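Long-range contacts in protein SSD1 (Saccharomyces cerevisiae S288C, PDB 7AM1), which binds mRNA untranslated regions as a translational repressor and belongs to the RNase II family as a pseudonuclease without enzymatic activity: residues E65-A70 / L213-G218; E363-A368 / P474-S479; Q740-S745 / E756-G761. All blocks are in the same frame, centred on the assembly; numbering follows the deposited sequence.

In the fold
Three strand pairings, one in each of three sheets, each stitch a separate sheet of a multidomain RNA-binding protein. They follow one another along the chain without overlap. Interaction 1 joins strands 68-73 and 206-214 of the N-terminal sheet, across a long insertion of which much is not modelled. Interaction 2 joins strands 367-370 and 476-479 at one border of the RNB sheet. Interaction 3 lies at the open end of a hairpin in the DIS3L2-like C-terminal domain. The centres lie about 46 Å (1 and 2), 35 Å (1 and 3) and 51 Å (2 and 3) apart and none touches another; interactions 2 and 3 lie on opposite sides of the chain's centre.

Interaction 1 of 3, residues E65-A70 / L213-G218; sequences EGDLVA and LDRIPG
A classic beta bulge marks the place where Leu68 faces two residues, Leu213 and Asp214, in an antiparallel strand pair. Leu68 O accepts both amides, Leu213 N at 2.7 Å and Asp214 N at 3.2 Å, and the two donors reach it from the same face of the carbonyl plane. In return Leu68 N gives its hydrogen to Asp214 O at 2.9 Å, completing the hydrogen-bonded pair. At the bulge Leu213 points toward the opposite strand, and its isobutyl group lies along the backbone there, with CG 3.8 Å from Ala70 N and the methyls against Ala70 CB. Leu68 meets it from the other end, its CD2 packing on Leu213 CB. The two strands, 68-73 and 206-214, are neighbours in a five-stranded sheet whose first and last strands also pair, consistent with the OB fold of the first cold-shock domain in RNase II proteins. Just past the bulge the strand pair is locked by a salt bridge. Arg215 grips Asp67 side-on, NE to OD1 at 2.8 Å and NH2 to OD2 at 2.6 Å, both bonds close to straight. Carboxylate and guanidinium are nearly coplanar, 17° apart, and each oxygen is met on its syn side. The arginine chain runs out extended and then bends at chi3 (-58°), which brings the guanidinium edge round to the acid. Leu64 N is a second donor to Asp67 OD2, so the carboxylate is also held from the loop that leads into its own strand. Beyond the salt bridge, a water accepts from Ile216 N and donates weakly to Gly66 O, spanning the two segments where direct backbone bonds have ended.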
ATOM      1  N   GLU A  65     -15.256  -0.615   9.623  1.00 46.18           N
ATOM      2  CA  GLU A  65     -14.232  -0.040   8.761  1.00 47.28           C
ATOM      3  C   GLU A  65     -14.725   0.038   7.321  1.00 46.47           C
ATOM      4  O   GLU A  65     -15.272  -0.928   6.785  1.00 46.29           O
ATOM      5  CB  GLU A  65     -12.958  -0.886   8.843  1.00 49.13           C
ATOM      6  CG  GLU A  65     -11.867  -0.489   7.853  1.00 51.33           C
ATOM      7  CD  GLU A  65     -11.113   0.753   8.281  1.00 54.27           C
ATOM      8  OE1 GLU A  65     -10.382   1.324   7.442  1.00 55.19           O
ATOM      9  OE2 GLU A  65     -11.267   1.169   9.450  1.00 55.36           O
ATOM     10  N   GLY A  66     -14.548   1.209   6.708  1.00 46.65           N
ATOM     11  CA  GLY A  66     -14.910   1.420   5.324  1.00 47.76           C
ATOM     12  C   GLY A  66     -16.346   1.834   5.092  1.00 49.64           C
ATOM     13  O   GLY A  66     -16.685   2.241   3.972  1.00 51.26           O
ATOM     14  N   ASP A  67     -17.200   1.735   6.110  1.00 49.30           N
ATOM     15  CA  ASP A  67     -18.582   2.165   5.975  1.00 49.32           C
ATOM     16  C   ASP A  67     -18.656   3.638   5.598  1.00 48.83           C
ATOM     17  O   ASP A  67     -17.873   4.461   6.078  1.00 49.27           O
ATOM     18  CB  ASP A  67     -19.348   1.951   7.287  1.00 48.99           C
ATOM     19  CG  ASP A  67     -19.754   0.506   7.516  1.00 49.45           C
ATOM     20  OD1 ASP A  67     -19.497  -0.347   6.642  1.00 49.09           O
ATOM     21  OD2 ASP A  67     -20.347   0.228   8.583  1.00 49.89           O
ATOM     22  N   LEU A  68     -19.611   3.962   4.731  1.00 47.53           N
ATOM     23  CA  LEU A  68     -20.096   5.329   4.601  1.00 49.85           C
ATOM     24  C   LEU A  68     -21.125   5.570   5.700  1.00 50.03           C
ATOM     25  O   LEU A  68     -22.128   4.852   5.776  1.00 49.97           O
ATOM     26  CB  LEU A  68     -20.712   5.554   3.225  1.00 52.77           C
ATOM     27  CG  LEU A  68     -21.252   6.960   2.957  1.00 56.63           C
ATOM     28  CD1 LEU A  68     -20.118   7.968   2.894  1.00 58.22           C
ATOM     29  CD2 LEU A  68     -22.070   6.979   1.675  1.00 57.36           C
ATOM     30  N   VAL A  69     -20.868   6.552   6.563  1.00 51.87           N
ATOM     31  CA  VAL A  69     -21.714   6.805   7.721  1.00 54.95           C
ATOM     32  C   VAL A  69     -22.197   8.247   7.705  1.00 56.68           C
ATOM     33  O   VAL A  69     -21.554   9.138   7.140  1.00 58.32           O
ATOM     34  CB  VAL A  69     -20.975   6.504   9.046  1.00 55.97           C
ATOM     35  CG1 VAL A  69     -20.692   5.019   9.170  1.00 55.79           C
ATOM     36  CG2 VAL A  69     -19.675   7.305   9.128  1.00 56.14           C
ATOM     37  N   ALA A  70     -23.358   8.461   8.316  1.00 55.60           N
ATOM     38  CA  ALA A  70     -23.849   9.788   8.656  1.00 57.19           C
ATOM     39  C   ALA A  70     -23.495  10.074  10.109  1.00 59.43           C
ATOM     40  O   ALA A  70     -23.816   9.275  10.995  1.00 59.49           O
ATOM     41  CB  ALA A  70     -25.360   9.878   8.445  1.00 57.87           C
ATOM     42  N   LEU A 213     -24.781   4.572   5.882  1.00 58.45           N
ATOM     43  CA  LEU A 213     -25.356   4.907   4.587  1.00 62.53           C
ATOM     44  C   LEU A 213     -25.024   3.864   3.528  1.00 64.02           C
ATOM     45  O   LEU A 213     -25.871   3.558   2.681  1.00 65.53           O
ATOM     46  CB  LEU A 213     -24.875   6.290   4.142  1.00 63.90           C
ATOM     47  CG  LEU A 213     -25.159   7.427   5.130  1.00 66.01           C
ATOM     48  CD1 LEU A 213     -24.565   8.742   4.641  1.00 66.97           C
ATOM     49  CD2 LEU A 213     -26.657   7.580   5.390  1.00 67.89           C
ATOM     50  N   ASP A 214     -23.817   3.303   3.558  1.00 64.11           N
ATOM     51  CA  ASP A 214     -23.454   2.300   2.568  1.00 64.96           C
ATOM     52  C   ASP A 214     -22.340   1.419   3.117  1.00 60.43           C
ATOM     53  O   ASP A 214     -21.503   1.862   3.908  1.00 59.24           O
ATOM     54  CB  ASP A 214     -23.024   2.962   1.252  1.00 69.83           C
ATOM     55  CG  ASP A 214     -23.226   2.059   0.049  1.00 74.23           C
ATOM     56  OD1 ASP A 214     -23.769   0.945   0.209  1.00 75.80           O
ATOM     57  OD2 ASP A 214     -22.859   2.476  -1.068  1.00 76.29           O
ATOM     58  N   ARG A 215     -22.359   0.159   2.691  1.00 57.34           N
ATOM     59  CA  ARG A 215     -21.347  -0.822   3.055  1.00 53.36           C
ATOM     60  C   ARG A 215     -21.216  -1.805   1.903  1.00 51.42           C
ATOM     61  O   ARG A 215     -22.228  -2.307   1.407  1.00 52.42           O
ATOM     62  CB  ARG A 215     -21.730  -1.559   4.342  1.00 52.72           C
ATOM     63  CG  ARG A 215     -20.837  -2.735   4.688  1.00 52.34           C
ATOM     64  CD  ARG A 215     -21.285  -3.394   6.004  1.00 53.86           C
ATOM     65  NE  ARG A 215     -21.294  -2.457   7.128  1.00 54.47           N
ATOM     66  CZ  ARG A 215     -21.951  -2.658   8.269  1.00 55.42           C
ATOM     67  NH1 ARG A 215     -22.665  -3.763   8.445  1.00 55.86           N
ATOM     68  NH2 ARG A 215     -21.898  -1.748   9.233  1.00 54.98           N
ATOM     69  N   ILE A 216     -19.990  -2.056   1.457  1.00 49.00           N
ATOM     70  CA  ILE A 216     -19.782  -3.082   0.438  1.00 49.36           C
ATOM     71  C   ILE A 216     -20.265  -4.393   1.053  1.00 49.91           C
ATOM     72  O   ILE A 216     -19.752  -4.796   2.108  1.00 47.37           O
ATOM     73  CB  ILE A 216     -18.314  -3.166   0.003  1.00 49.87           C
ATOM     74  CG1 ILE A 216     -17.813  -1.806  -0.495  1.00 50.95           C
ATOM     75  CG2 ILE A 216     -18.154  -4.225  -1.072  1.00 50.52           C
ATOM     76  CD1 ILE A 216     -18.433  -1.339  -1.794  1.00 52.62           C
ATOM     77  N   PRO A 217     -21.220  -5.096   0.452  1.00 54.66           N
ATOM     78  CA  PRO A 217     -21.744  -6.309   1.089  1.00 56.74           C
ATOM     79  C   PRO A 217     -20.828  -7.505   0.863  1.00 56.58           C
ATOM     80  O   PRO A 217     -19.949  -7.504   0.000  1.00 55.01           O
ATOM     81  CB  PRO A 217     -23.101  -6.507   0.406  1.00 58.78           C
ATOM     82  CG  PRO A 217     -22.905  -5.940  -0.959  1.00 58.65           C
ATOM     83  CD  PRO A 217     -21.919  -4.795  -0.814  1.00 56.80           C
ATOM     84  N   GLY A 218     -21.045  -8.536   1.674  1.00 57.99           N
ATOM     85  CA  GLY A 218     -20.311  -9.775   1.510  1.00 57.15           C
ATOM     86  C   GLY A 218     -18.829  -9.698   1.812  1.00 54.16           C
ATOM     87  O   GLY A 218     -18.052 -10.481   1.259  1.00 53.74           O
TER
HETATM   88  O   HOH W   1     -17.654  -0.482   2.852  1.00 44.25           O

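Interaction 2 of 3, residues E363-A368 / P474-S479; sequences EYNIFA and PSNILS
The side-chain amides of Asn365 and Asn476 sit beside each other with their planes 42° apart, crossing obliquely rather than stacking. The ring of Phe367 starts from the same face of the sheet as Asn476, and CB of the one lies 4.1 Å from CB of the other. Phe367 CG stands between the backbone N and the carbonyl carbon (chi1 52°), and this swings the ring away from Asn476 onto Leu496 and Val499 of helix 495-510. Another flat group, the ring of Tyr364, turns from the partner segment to make edge-to-face contacts with His381 and Phe358. On the other face of the sheet Ala368 carries the apolar contact: its CB meets Ile477 CG1 at 4.1 Å and Pro474 CG at nearly the same distance, so a single methyl lies between two larger neighbours.

The backbones pair as parallel strands at Phe367-Asn476 and Ala368-Ile477. Ile366 O is doubly held, by Ser475 N at 2.7 Å and Asn476 N at 3.3 Å, with both donors in the carbonyl plane. Further on, Ala368 N donates to Asn476 O at 2.8 Å, and Leu478 N returns a bond to Ala368 O that arrives almost in line with the carbonyl, at a C=O...donor angle of 176°. Before the strands join, one water takes over: it donates to Tyr364 O, accepts from Ile366 N and is hydrogen-bonded to Ser475 OG at 2.8 Å. Strand 476-479 is thus added alongside 367-370 as an outermost strand of the mixed seven-stranded sheet in the RNB domain, and it leads directly into helix 480-488, for which Ser479 is the N-cap.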
ATOM      1  N   GLU A 363       7.024   1.823 -41.514  1.00 51.62           N
ATOM      2  CA  GLU A 363       6.707   3.165 -41.051  1.00 52.77           C
ATOM      3  C   GLU A 363       6.742   3.310 -39.541  1.00 50.78           C
ATOM      4  O   GLU A 363       7.042   4.399 -39.050  1.00 50.70           O
ATOM      5  CB  GLU A 363       5.313   3.584 -41.537  1.00 55.04           C
ATOM      6  CG  GLU A 363       5.138   3.617 -43.048  1.00 58.18           C
ATOM      7  CD  GLU A 363       5.935   4.718 -43.727  1.00 61.52           C
ATOM      8  OE1 GLU A 363       6.205   5.753 -43.083  1.00 61.97           O
ATOM      9  OE2 GLU A 363       6.278   4.551 -44.915  1.00 63.48           O
ATOM     10  N   TYR A 364       6.428   2.251 -38.799  1.00 49.05           N
ATOM     11  CA  TYR A 364       6.346   2.306 -37.347  1.00 47.22           C
ATOM     12  C   TYR A 364       7.134   1.145 -36.769  1.00 47.23           C
ATOM     13  O   TYR A 364       6.983   0.004 -37.217  1.00 47.47           O
ATOM     14  CB  TYR A 364       4.888   2.252 -36.869  1.00 47.23           C
ATOM     15  CG  TYR A 364       4.040   3.367 -37.428  1.00 47.58           C
ATOM     16  CD1 TYR A 364       4.028   4.615 -36.827  1.00 47.43           C
ATOM     17  CD2 TYR A 364       3.264   3.176 -38.561  1.00 48.93           C
ATOM     18  CE1 TYR A 364       3.264   5.642 -37.331  1.00 47.89           C
ATOM     19  CE2 TYR A 364       2.497   4.202 -39.081  1.00 49.90           C
ATOM     20  CZ  TYR A 364       2.501   5.432 -38.458  1.00 49.47           C
ATOM     21  OH  TYR A 364       1.743   6.462 -38.965  1.00 49.74           O
ATOM     22  N   ASN A 365       7.992   1.449 -35.800  1.00 47.07           N
ATOM     23  CA  ASN A 365       8.744   0.449 -35.048  1.00 49.22           C
ATOM     24  C   ASN A 365       8.139   0.417 -33.647  1.00 45.16           C
ATOM     25  O   ASN A 365       8.619   1.074 -32.724  1.00 44.11           O
ATOM     26  CB  ASN A 365      10.230   0.770 -35.017  1.00 52.58           C
ATOM     27  CG  ASN A 365      11.050  -0.335 -34.374  1.00 55.74           C
ATOM     28  OD1 ASN A 365      10.509  -1.246 -33.745  1.00 55.45           O
ATOM     29  ND2 ASN A 365      12.364  -0.260 -34.534  1.00 58.34           N
ATOM     30  N   ILE A 366       7.053  -0.327 -33.507  1.00 47.13           N
ATOM     31  CA  ILE A 366       6.331  -0.417 -32.244  1.00 45.50           C
ATOM     32  C   ILE A 366       6.968  -1.508 -31.398  1.00 46.85           C
ATOM     33  O   ILE A 366       7.154  -2.641 -31.861  1.00 49.10           O
ATOM     34  CB  ILE A 366       4.841  -0.703 -32.482  1.00 47.36           C
ATOM     35  CG1 ILE A 366       4.170   0.505 -33.134  1.00 49.91           C
ATOM     36  CG2 ILE A 366       4.134  -1.016 -31.167  1.00 45.03           C
ATOM     37  CD1 ILE A 366       2.830   0.199 -33.755  1.00 52.38           C
ATOM     38  N   PHE A 367       7.313  -1.179 -30.162  1.00 43.34           N
ATOM     39  CA  PHE A 367       7.777  -2.193 -29.231  1.00 45.83           C
ATOM     40  C   PHE A 367       6.753  -2.339 -28.117  1.00 43.34           C
ATOM     41  O   PHE A 367       6.331  -1.349 -27.511  1.00 40.82           O
ATOM     42  CB  PHE A 367       9.176  -1.878 -28.677  1.00 50.52           C
ATOM     43  CG  PHE A 367       9.328  -0.504 -28.087  1.00 54.40           C
ATOM     44  CD1 PHE A 367       9.576   0.587 -28.897  1.00 56.86           C
ATOM     45  CD2 PHE A 367       9.260  -0.314 -26.715  1.00 55.56           C
ATOM     46  CE1 PHE A 367       9.728   1.851 -28.357  1.00 57.40           C
ATOM     47  CE2 PHE A 367       9.414   0.950 -26.167  1.00 56.06           C
ATOM     48  CZ  PHE A 367       9.647   2.033 -26.992  1.00 56.51           C
ATOM     49  N   ALA A 368       6.328  -3.575 -27.889  1.00 45.45           N
ATOM     50  CA  ALA A 368       5.434  -3.883 -26.787  1.00 45.25           C
ATOM     51  C   ALA A 368       6.257  -3.996 -25.513  1.00 44.12           C
ATOM     52  O   ALA A 368       7.382  -4.500 -25.534  1.00 44.33           O
ATOM     53  CB  ALA A 368       4.681  -5.183 -27.057  1.00 46.35           C
ATOM     54  N   PRO A 474       3.379  -5.251 -33.310  1.00 51.10           N
ATOM     55  CA  PRO A 474       4.687  -4.880 -32.754  1.00 50.14           C
ATOM     56  C   PRO A 474       5.844  -5.472 -33.546  1.00 52.14           C
ATOM     57  O   PRO A 474       5.783  -6.602 -34.032  1.00 54.58           O
ATOM     58  CB  PRO A 474       4.641  -5.441 -31.326  1.00 49.18           C
ATOM     59  CG  PRO A 474       3.188  -5.534 -31.004  1.00 48.31           C
ATOM     60  CD  PRO A 474       2.504  -5.869 -32.296  1.00 49.35           C
ATOM     61  N   SER A 475       6.904  -4.682 -33.676  1.00 50.79           N
ATOM     62  CA  SER A 475       8.146  -5.174 -34.251  1.00 52.38           C
ATOM     63  C   SER A 475       9.035  -5.817 -33.203  1.00 53.07           C
ATOM     64  O   SER A 475       9.848  -6.687 -33.539  1.00 53.90           O
ATOM     65  CB  SER A 475       8.899  -4.031 -34.935  1.00 52.79           C
ATOM     66  OG  SER A 475       8.208  -3.607 -36.093  1.00 53.97           O
ATOM     67  N   ASN A 476       8.889  -5.407 -31.946  1.00 51.98           N
ATOM     68  CA  ASN A 476       9.737  -5.888 -30.869  1.00 51.82           C
ATOM     69  C   ASN A 476       8.924  -5.934 -29.587  1.00 49.31           C
ATOM     70  O   ASN A 476       7.888  -5.278 -29.458  1.00 47.21           O
ATOM     71  CB  ASN A 476      10.965  -4.990 -30.687  1.00 52.67           C
ATOM     72  CG  ASN A 476      11.857  -4.978 -31.906  1.00 55.31           C
ATOM     73  OD1 ASN A 476      11.823  -4.043 -32.710  1.00 59.59           O
ATOM     74  ND2 ASN A 476      12.658  -6.022 -32.056  1.00 52.92           N
ATOM     75  N   ILE A 477       9.405  -6.726 -28.635  1.00 49.44           N
ATOM     76  CA  ILE A 477       8.843  -6.766 -27.291  1.00 49.25           C
ATOM     77  C   ILE A 477      10.006  -6.737 -26.310  1.00 51.07           C
ATOM     78  O   ILE A 477      10.924  -7.561 -26.406  1.00 50.94           O
ATOM     79  CB  ILE A 477       7.956  -8.001 -27.059  1.00 48.92           C
ATOM     80  CG1 ILE A 477       7.358  -7.951 -25.651  1.00 48.66           C
ATOM     81  CG2 ILE A 477       8.738  -9.287 -27.273  1.00 49.57           C
ATOM     82  CD1 ILE A 477       6.129  -8.819 -25.482  1.00 49.73           C
ATOM     83  N   LEU A 478       9.980  -5.771 -25.395  1.00 54.77           N
ATOM     84  CA  LEU A 478      11.003  -5.611 -24.372  1.00 57.72           C
ATOM     85  C   LEU A 478      10.366  -5.717 -22.996  1.00 54.97           C
ATOM     86  O   LEU A 478       9.284  -5.168 -22.761  1.00 54.77           O
ATOM     87  CB  LEU A 478      11.714  -4.255 -24.482  1.00 62.31           C
ATOM     88  CG  LEU A 478      12.756  -4.067 -25.580  1.00 68.34           C
ATOM     89  CD1 LEU A 478      13.229  -2.623 -25.592  1.00 70.38           C
ATOM     90  CD2 LEU A 478      13.927  -5.015 -25.387  1.00 70.44           C
ATOM     91  N   SER A 479      11.038  -6.421 -22.089  1.00 51.01           N
ATOM     92  CA  SER A 479      10.677  -6.349 -20.685  1.00 47.51           C
ATOM     93  C   SER A 479      11.270  -5.085 -20.073  1.00 45.47           C
ATOM     94  O   SER A 479      12.229  -4.507 -20.590  1.00 43.95           O
ATOM     95  CB  SER A 479      11.185  -7.568 -19.917  1.00 46.73           C
ATOM     96  OG  SER A 479      12.596  -7.540 -19.839  1.00 46.02           O
TER
HETATM   97  O   HOH W   2       5.993  -2.025 -35.541  1.00 40.95           O

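Interaction 3 of 3, residues Q740-S745 / E756-G761; sequences QVYESS and EKRVHG
Ser744 O receives Gly761 N at 2.9 Å, the backbone hydrogen bond that closes this corner between the two segments. One residue along, Ser745 and His760 form an antiparallel non-hydrogen-bonded pair, and Ser745 CB presses close to Val759 O, at 3.0 Å. Ser745 OG, set between the backbone N and the carbonyl carbon (chi1 60°), comes within 3.7 Å of Arg758 CD while hydrogen-bonding to Asp154 O. Arg758 stretches over this serine and, bent at chi3, brings its guanidinium to the tyrosine. There NH2 is 3.7 Å from Tyr742 CE2 and 3.5 Å from Tyr742 OH, and the guanidinium stands at 73° to the ring. What unites the two side chains is a shared acid: Arg758 NE forms a salt bridge with Asp747 OD1, while Tyr742 OH is hydrogen-bonded to Asp747 OD2. A leucine in place of Arg758 would probably leave Asp747 without this countercharge and Tyr742 without the guanidinium beside it. On its own strand, Arg758 CG also rests over one face of the His760 imidazole, 3.5 Å above the plane and offset toward the rim of the ring. Strands 745-750 and 755-760 make a hairpin in the C-terminal domain, an OB-type sheet by family, and this contact lies at its open end. His760 is held by two acids, ND1 by Asp154 and NE2 by Glu185, an arrangement consistent with a positively charged imidazole, so that the buried corner probably balances cationic side chains against carboxylates of the hairpin itself (Asp747) and of distant parts of the chain (Asp154, Glu185).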
ATOM      1  N   GLN A 740      11.850   9.422  13.944  1.00 39.63           N
ATOM      2  CA  GLN A 740      11.128  10.196  14.942  1.00 41.07           C
ATOM      3  C   GLN A 740      11.557   9.735  16.329  1.00 42.67           C
ATOM      4  O   GLN A 740      11.807   8.546  16.549  1.00 40.67           O
ATOM      5  CB  GLN A 740       9.606  10.041  14.795  1.00 41.45           C
ATOM      6  CG  GLN A 740       8.983  10.806  13.623  1.00 42.82           C
ATOM      7  CD  GLN A 740       9.032  12.312  13.813  1.00 44.22           C
ATOM      8  OE1 GLN A 740       8.209  12.892  14.522  1.00 44.98           O
ATOM      9  NE2 GLN A 740      10.005  12.949  13.185  1.00 44.80           N
ATOM     10  N   VAL A 741      11.616  10.676  17.264  1.00 47.66           N
ATOM     11  CA  VAL A 741      11.959  10.390  18.650  1.00 50.06           C
ATOM     12  C   VAL A 741      10.762  10.730  19.526  1.00 48.27           C
ATOM     13  O   VAL A 741      10.091  11.746  19.316  1.00 49.85           O
ATOM     14  CB  VAL A 741      13.209  11.175  19.098  1.00 55.01           C
ATOM     15  CG1 VAL A 741      13.469  10.964  20.577  1.00 56.97           C
ATOM     16  CG2 VAL A 741      14.420  10.736  18.292  1.00 55.83           C
ATOM     17  N   TYR A 742      10.493   9.868  20.499  1.00 43.34           N
ATOM     18  CA  TYR A 742       9.401  10.057  21.438  1.00 43.40           C
ATOM     19  C   TYR A 742       9.944   9.933  22.858  1.00 46.11           C
ATOM     20  O   TYR A 742      11.135   9.693  23.074  1.00 44.79           O
ATOM     21  CB  TYR A 742       8.276   9.046  21.188  1.00 41.40           C
ATOM     22  CG  TYR A 742       7.849   8.941  19.739  1.00 42.07           C
ATOM     23  CD1 TYR A 742       7.074   9.930  19.148  1.00 43.39           C
ATOM     24  CD2 TYR A 742       8.227   7.855  18.961  1.00 41.67           C
ATOM     25  CE1 TYR A 742       6.680   9.836  17.818  1.00 43.42           C
ATOM     26  CE2 TYR A 742       7.841   7.750  17.637  1.00 41.28           C
ATOM     27  CZ  TYR A 742       7.066   8.742  17.068  1.00 42.10           C
ATOM     28  OH  TYR A 742       6.685   8.638  15.748  1.00 41.10           O
ATOM     29  N   GLU A 743       9.046  10.092  23.831  1.00 52.48           N
ATOM     30  CA  GLU A 743       9.447  10.114  25.233  1.00 57.23           C
ATOM     31  C   GLU A 743      10.015   8.776  25.701  1.00 53.73           C
ATOM     32  O   GLU A 743      10.910   8.750  26.556  1.00 55.87           O
ATOM     33  CB  GLU A 743       8.250  10.526  26.095  1.00 64.72           C
ATOM     34  CG  GLU A 743       7.025   9.645  25.926  1.00 70.17           C
ATOM     35  CD  GLU A 743       5.962   9.931  26.965  1.00 76.71           C
ATOM     36  OE1 GLU A 743       6.113  10.926  27.711  1.00 79.63           O
ATOM     37  OE2 GLU A 743       4.980   9.160  27.036  1.00 78.88           O
ATOM     38  N   SER A 744       9.516   7.655  25.174  1.00 46.62           N
ATOM     39  CA  SER A 744       9.987   6.353  25.637  1.00 43.33           C
ATOM     40  C   SER A 744      10.154   5.375  24.477  1.00 40.35           C
ATOM     41  O   SER A 744      10.152   4.157  24.694  1.00 39.19           O
ATOM     42  CB  SER A 744       9.025   5.812  26.712  1.00 43.86           C
ATOM     43  OG  SER A 744       9.400   4.527  27.179  1.00 44.15           O
ATOM     44  N   SER A 745      10.335   5.878  23.261  1.00 40.04           N
ATOM     45  CA  SER A 745      10.467   5.042  22.075  1.00 39.09           C
ATOM     46  C   SER A 745      10.962   5.934  20.948  1.00 38.04           C
ATOM     47  O   SER A 745      11.051   7.155  21.091  1.00 38.61           O
ATOM     48  CB  SER A 745       9.144   4.371  21.701  1.00 39.59           C
ATOM     49  OG  SER A 745       8.139   5.335  21.426  1.00 40.99           O
ATOM     50  N   GLU A 756       9.710   0.400   8.367  1.00 32.66           N
ATOM     51  CA  GLU A 756       9.782   1.412   9.409  1.00 34.25           C
ATOM     52  C   GLU A 756       9.196   0.780  10.662  1.00 34.66           C
ATOM     53  O   GLU A 756       8.080   0.252  10.621  1.00 34.65           O
ATOM     54  CB  GLU A 756       9.003   2.671   9.012  1.00 35.13           C
ATOM     55  CG  GLU A 756       8.942   3.740  10.093  1.00 37.53           C
ATOM     56  CD  GLU A 756       7.791   4.716   9.907  1.00 40.48           C
ATOM     57  OE1 GLU A 756       6.803   4.377   9.216  1.00 40.99           O
ATOM     58  OE2 GLU A 756       7.881   5.835  10.453  1.00 42.10           O
ATOM     59  N   LYS A 757       9.953   0.799  11.757  1.00 34.60           N
ATOM     60  CA  LYS A 757       9.550   0.121  12.981  1.00 34.37           C
ATOM     61  C   LYS A 757       9.958   0.959  14.184  1.00 36.71           C
ATOM     62  O   LYS A 757      10.721   1.920  14.071  1.00 38.61           O
ATOM     63  CB  LYS A 757      10.162  -1.283  13.066  1.00 31.83           C
ATOM     64  CG  LYS A 757       9.638  -2.242  12.011  1.00 29.93           C
ATOM     65  CD  LYS A 757       8.257  -2.758  12.368  1.00 28.97           C
ATOM     66  CE  LYS A 757       7.467  -3.173  11.132  1.00 29.45           C
ATOM     67  NZ  LYS A 757       6.596  -2.065  10.637  1.00 30.70           N
ATOM     68  N   ARG A 758       9.454   0.570  15.351  1.00 36.00           N
ATOM     69  CA  ARG A 758       9.583   1.364  16.564  1.00 36.78           C
ATOM     70  C   ARG A 758      10.358   0.608  17.633  1.00 37.00           C
ATOM     71  O   ARG A 758      10.002  -0.522  17.987  1.00 34.98           O
ATOM     72  CB  ARG A 758       8.199   1.748  17.092  1.00 37.73           C
ATOM     73  CG  ARG A 758       8.212   2.508  18.408  1.00 37.81           C
ATOM     74  CD  ARG A 758       6.871   3.175  18.655  1.00 37.82           C
ATOM     75  NE  ARG A 758       6.582   4.147  17.603  1.00 37.28           N
ATOM     76  CZ  ARG A 758       5.373   4.613  17.312  1.00 36.77           C
ATOM     77  NH1 ARG A 758       4.311   4.201  17.993  1.00 38.40           N
ATOM     78  NH2 ARG A 758       5.230   5.496  16.335  1.00 34.90           N
ATOM     79  N   VAL A 759      11.405   1.245  18.152  1.00 38.10           N
ATOM     80  CA  VAL A 759      12.143   0.743  19.303  1.00 37.42           C
ATOM     81  C   VAL A 759      11.443   1.225  20.567  1.00 37.55           C
ATOM     82  O   VAL A 759      11.200   2.427  20.733  1.00 37.65           O
ATOM     83  CB  VAL A 759      13.606   1.215  19.271  1.00 37.11           C
ATOM     84  CG1 VAL A 759      14.340   0.752  20.528  1.00 35.62           C
ATOM     85  CG2 VAL A 759      14.307   0.710  18.011  1.00 36.67           C
ATOM     86  N   HIS A 760      11.101   0.289  21.448  1.00 36.57           N
ATOM     87  CA  HIS A 760      10.409   0.597  22.692  1.00 38.17           C
ATOM     88  C   HIS A 760      11.371   0.514  23.870  1.00 38.04           C
ATOM     89  O   HIS A 760      12.079  -0.486  24.033  1.00 37.50           O
ATOM     90  CB  HIS A 760       9.237  -0.362  22.901  1.00 39.73           C
ATOM     91  CG  HIS A 760       8.171  -0.230  21.865  1.00 40.03           C
ATOM     92  ND1 HIS A 760       7.169   0.713  21.946  1.00 40.24           N
ATOM     93  CD2 HIS A 760       7.966  -0.900  20.706  1.00 39.87           C
ATOM     94  CE1 HIS A 760       6.383   0.607  20.890  1.00 40.32           C
ATOM     95  NE2 HIS A 760       6.845  -0.362  20.121  1.00 39.82           N
ATOM     96  N   GLY A 761      11.382   1.562  24.696  1.00 38.75           N
ATOM     97  CA  GLY A 761      12.262   1.569  25.851  1.00 39.98           C
ATOM     98  C   GLY A 761      11.988   0.418  26.800  1.00 39.82           C
ATOM     99  O   GLY A 761      12.912  -0.136  27.402  1.00 40.47           O
TER